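Local coordinates for protein creatinine amidohydrolase (Nostoc punctiforme PCC 73102, PDB 3NO4) that probably hydrolyses carbon-nitrogen bonds other than peptide bonds in linear amides, as a metal-dependent member of the creatininase superfamily, at residues A[37-49]-A[59-71]. Sequence-based numbering, arbitrary orientation.
Sequences SKGIIFPIGSTEQ and DAICAEAIAAGVG. With NI (nickel (II) ion), chain D.
Ile41 and Pro43 of strand 39-44 lie against Ala67, Val70 and Ala63 of helix 58-74; strand and helix are the first two elements of a beta-alpha-beta unit that strand 77-78 completes in the parallel sheet. The helix runs back along the strand, its axis 6.8 Å away and 159° from the strand direction. Ile41, whose two branches divide the work, covers the far end. With CG1 beside the backbone N (chi1 -65°), CG2 is anti to that N and rests on Ala67 CB, while CD1 reaches on to Val70 CG1 at 3.7 Å, the two side chains crossing at about a right angle. Pro43 sets CB and CG against the helix, CB near Ala63 O and Glu64 CA; CG stands 3.5 Å from Ala67 CB, a closeness that the small alanine methyl permits. Alanine suits the preceding turn likewise, Ala63 CB lying 3.5 Å from Ile44 O. At Gly45 the chain passes so near the helix that a beta carbon would strike Ala60 N, hence the absence of a side chain.

Asp59, which buries nearly as much surface as Ile41, carries the contact to the metal site. Its OD1 binds nickel at 2.1 Å, with His50, Glu191 and a water as the ion's other ligands in the model, and its backbone N donates to another water that also bonds to Ser46 O. Glu48, its chain extended beyond CG, comes across Asp59 at about a right angle, the carboxylate planes 68° apart. An alanine in place of Glu48 would probably open a gap beside Asp59 OD2 and take a negative charge from the nickel's neighbourhood. Glu48 OE2 stands 3.1 Å from Asp59 OD2, two acceptors of like charge brought close without a hydrogen bond between them.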
# COMPACT_ATOMS: atom_id res chain seq x y z
N SER A 37 0.41 34.43 -8.78
CA SER A 37 1.03 33.70 -7.67
C SER A 37 0.95 32.21 -7.84
O SER A 37 0.00 31.73 -8.41
CB SER A 37 0.34 34.08 -6.35
OG SER A 37 0.91 33.36 -5.26
N LYS A 38 1.96 31.49 -7.32
CA LYS A 38 1.95 30.03 -7.31
C LYS A 38 1.76 29.46 -5.89
O LYS A 38 1.93 28.25 -5.69
CB LYS A 38 3.22 29.45 -7.97
CG LYS A 38 3.67 30.10 -9.31
CD LYS A 38 2.57 30.06 -10.40
CE LYS A 38 3.01 30.74 -11.72
NZ LYS A 38 2.16 30.25 -12.82
N GLY A 39 1.34 30.31 -4.94
CA GLY A 39 1.16 29.91 -3.56
C GLY A 39 -0.29 29.56 -3.21
O GLY A 39 -1.24 30.08 -3.80
N ILE A 40 -0.44 28.63 -2.28
CA ILE A 40 -1.71 28.22 -1.72
C ILE A 40 -1.50 27.83 -0.24
O ILE A 40 -0.46 27.23 0.12
CB ILE A 40 -2.34 27.03 -2.54
CG1 ILE A 40 -3.74 26.69 -2.02
CG2 ILE A 40 -1.42 25.82 -2.53
CD1 ILE A 40 -4.67 25.92 -3.04
N ILE A 41 -2.46 28.22 0.59
CA ILE A 41 -2.48 27.92 2.02
C ILE A 41 -3.49 26.80 2.23
O ILE A 41 -4.62 26.89 1.70
CB ILE A 41 -2.86 29.13 2.86
CG1 ILE A 41 -1.79 30.20 2.72
CG2 ILE A 41 -3.05 28.72 4.36
CD1 ILE A 41 -2.16 31.52 3.35
N PHE A 42 -3.06 25.72 2.89
CA PHE A 42 -3.97 24.72 3.44
C PHE A 42 -4.07 24.80 4.95
O PHE A 42 -3.06 24.65 5.62
CB PHE A 42 -3.57 23.31 3.02
CG PHE A 42 -4.01 22.98 1.64
CD1 PHE A 42 -5.32 22.59 1.41
CD2 PHE A 42 -3.14 23.11 0.57
CE1 PHE A 42 -5.77 22.33 0.12
CE2 PHE A 42 -3.56 22.83 -0.74
CZ PHE A 42 -4.90 22.46 -0.96
N PRO A 43 -5.30 25.02 5.49
CA PRO A 43 -5.43 24.81 6.93
C PRO A 43 -5.50 23.31 7.19
O PRO A 43 -6.20 22.60 6.46
CB PRO A 43 -6.76 25.51 7.28
CG PRO A 43 -7.33 26.03 6.04
CD PRO A 43 -6.56 25.48 4.89
N ILE A 44 -4.74 22.84 8.17
CA ILE A 44 -4.79 21.45 8.59
C ILE A 44 -4.96 21.36 10.09
O ILE A 44 -4.19 21.93 10.83
CB ILE A 44 -3.61 20.57 8.05
CG1 ILE A 44 -3.81 19.09 8.45
CG2 ILE A 44 -2.26 21.08 8.51
CD1 ILE A 44 -2.82 18.10 7.74
N GLY A 45 -5.99 20.66 10.53
CA GLY A 45 -6.19 20.37 11.95
C GLY A 45 -6.39 18.89 12.26
O GLY A 45 -5.61 18.01 11.82
N SER A 46 -7.42 18.64 13.06
CA SER A 46 -7.68 17.33 13.63
C SER A 46 -9.07 17.31 14.22
O SER A 46 -9.63 18.38 14.55
CB SER A 46 -6.65 17.02 14.74
OG SER A 46 -6.75 15.67 15.13
N THR A 47 -9.60 16.11 14.38
CA THR A 47 -10.89 15.86 15.02
C THR A 47 -10.57 14.95 16.20
O THR A 47 -10.41 13.76 16.03
CB THR A 47 -11.85 15.21 14.02
OG1 THR A 47 -11.99 16.07 12.89
CG2 THR A 47 -13.25 14.92 14.64
N GLU A 48 -10.39 15.55 17.39
CA GLU A 48 -9.91 14.79 18.56
C GLU A 48 -10.36 15.43 19.84
O GLU A 48 -10.47 16.67 19.93
CB GLU A 48 -8.36 14.74 18.56
CG GLU A 48 -7.71 16.13 18.55
CD GLU A 48 -6.23 16.12 18.43
OE1 GLU A 48 -5.70 15.45 17.51
OE2 GLU A 48 -5.59 16.82 19.24
N GLN A 49 -10.49 14.60 20.87
CA GLN A 49 -10.81 15.05 22.21
C GLN A 49 -9.93 16.24 22.65
O GLN A 49 -8.73 16.29 22.37
CB GLN A 49 -10.71 13.86 23.20
CG GLN A 49 -9.29 13.39 23.50
CD GLN A 49 -8.58 14.22 24.56
OE1 GLN A 49 -9.21 15.04 25.27
NE2 GLN A 49 -7.27 14.09 24.61
N ASP A 59 -8.49 21.98 16.78
CA ASP A 59 -7.31 22.12 15.89
C ASP A 59 -7.69 22.55 14.50
O ASP A 59 -7.04 23.45 13.95
CB ASP A 59 -6.45 20.85 15.86
CG ASP A 59 -5.92 20.49 17.25
OD1 ASP A 59 -5.99 21.38 18.13
OD2 ASP A 59 -5.43 19.35 17.49
N ALA A 60 -8.76 21.98 13.96
CA ALA A 60 -9.30 22.43 12.66
C ALA A 60 -9.88 23.86 12.73
O ALA A 60 -9.63 24.64 11.82
CB ALA A 60 -10.37 21.46 12.14
N ILE A 61 -10.61 24.17 13.80
CA ILE A 61 -11.23 25.50 14.00
C ILE A 61 -10.14 26.58 14.01
O ILE A 61 -10.23 27.59 13.29
CB ILE A 61 -12.09 25.53 15.31
CG1 ILE A 61 -13.34 24.66 15.11
CG2 ILE A 61 -12.46 26.99 15.76
CD1 ILE A 61 -14.10 24.28 16.40
N CYS A 62 -9.08 26.32 14.78
CA CYS A 62 -7.98 27.25 14.94
C CYS A 62 -7.24 27.47 13.63
O CYS A 62 -7.12 28.62 13.19
CB CYS A 62 -7.01 26.77 16.03
SG CYS A 62 -7.70 26.94 17.72
N ALA A 63 -6.78 26.37 13.01
CA ALA A 63 -6.08 26.43 11.73
C ALA A 63 -6.88 27.14 10.62
O ALA A 63 -6.33 27.98 9.91
CB ALA A 63 -5.71 25.04 11.27
N GLU A 64 -8.16 26.79 10.52
CA GLU A 64 -9.07 27.35 9.53
C GLU A 64 -9.23 28.85 9.68
O GLU A 64 -9.09 29.57 8.71
CB GLU A 64 -10.46 26.70 9.63
CG GLU A 64 -11.42 27.13 8.61
CD GLU A 64 -12.64 26.25 8.58
OE1 GLU A 64 -12.61 25.20 7.95
OE2 GLU A 64 -13.62 26.62 9.23
N ALA A 65 -9.57 29.28 10.89
CA ALA A 65 -9.76 30.70 11.17
C ALA A 65 -8.48 31.54 10.91
O ALA A 65 -8.52 32.60 10.24
CB ALA A 65 -10.25 30.89 12.61
N ILE A 66 -7.34 31.04 11.40
CA ILE A 66 -6.06 31.73 11.20
C ILE A 66 -5.69 31.74 9.68
O ILE A 66 -5.29 32.79 9.16
CB ILE A 66 -4.95 31.12 12.07
CG1 ILE A 66 -5.23 31.37 13.58
CG2 ILE A 66 -3.55 31.64 11.66
CD1 ILE A 66 -4.39 30.45 14.47
N ALA A 67 -5.87 30.62 8.98
CA ALA A 67 -5.57 30.51 7.55
C ALA A 67 -6.37 31.52 6.74
O ALA A 67 -5.82 32.18 5.84
CB ALA A 67 -5.84 29.09 7.04
N ALA A 68 -7.67 31.67 7.06
CA ALA A 68 -8.51 32.64 6.34
C ALA A 68 -7.98 34.06 6.57
O ALA A 68 -7.89 34.86 5.63
CB ALA A 68 -9.98 32.51 6.70
N GLY A 69 -7.58 34.35 7.81
CA GLY A 69 -6.98 35.64 8.15
C GLY A 69 -5.70 35.91 7.38
O GLY A 69 -5.49 37.02 6.87
N VAL A 70 -4.85 34.88 7.26
CA VAL A 70 -3.57 35.02 6.58
C VAL A 70 -3.82 35.21 5.08
O VAL A 70 -3.22 36.10 4.46
CB VAL A 70 -2.63 33.82 6.88
CG1 VAL A 70 -1.32 33.87 6.04
CG2 VAL A 70 -2.30 33.73 8.37
N GLY A 71 -4.71 34.40 4.50
CA GLY A 71 -5.15 34.56 3.11
C GLY A 71 -5.56 36.00 2.87
O GLY A 71 -5.02 36.67 2.00
NI NI D . -5.31 21.03 20.10
O HOH W 1 -9.21 19.12 17.28
O HOH W 2 -3.73 20.29 21.21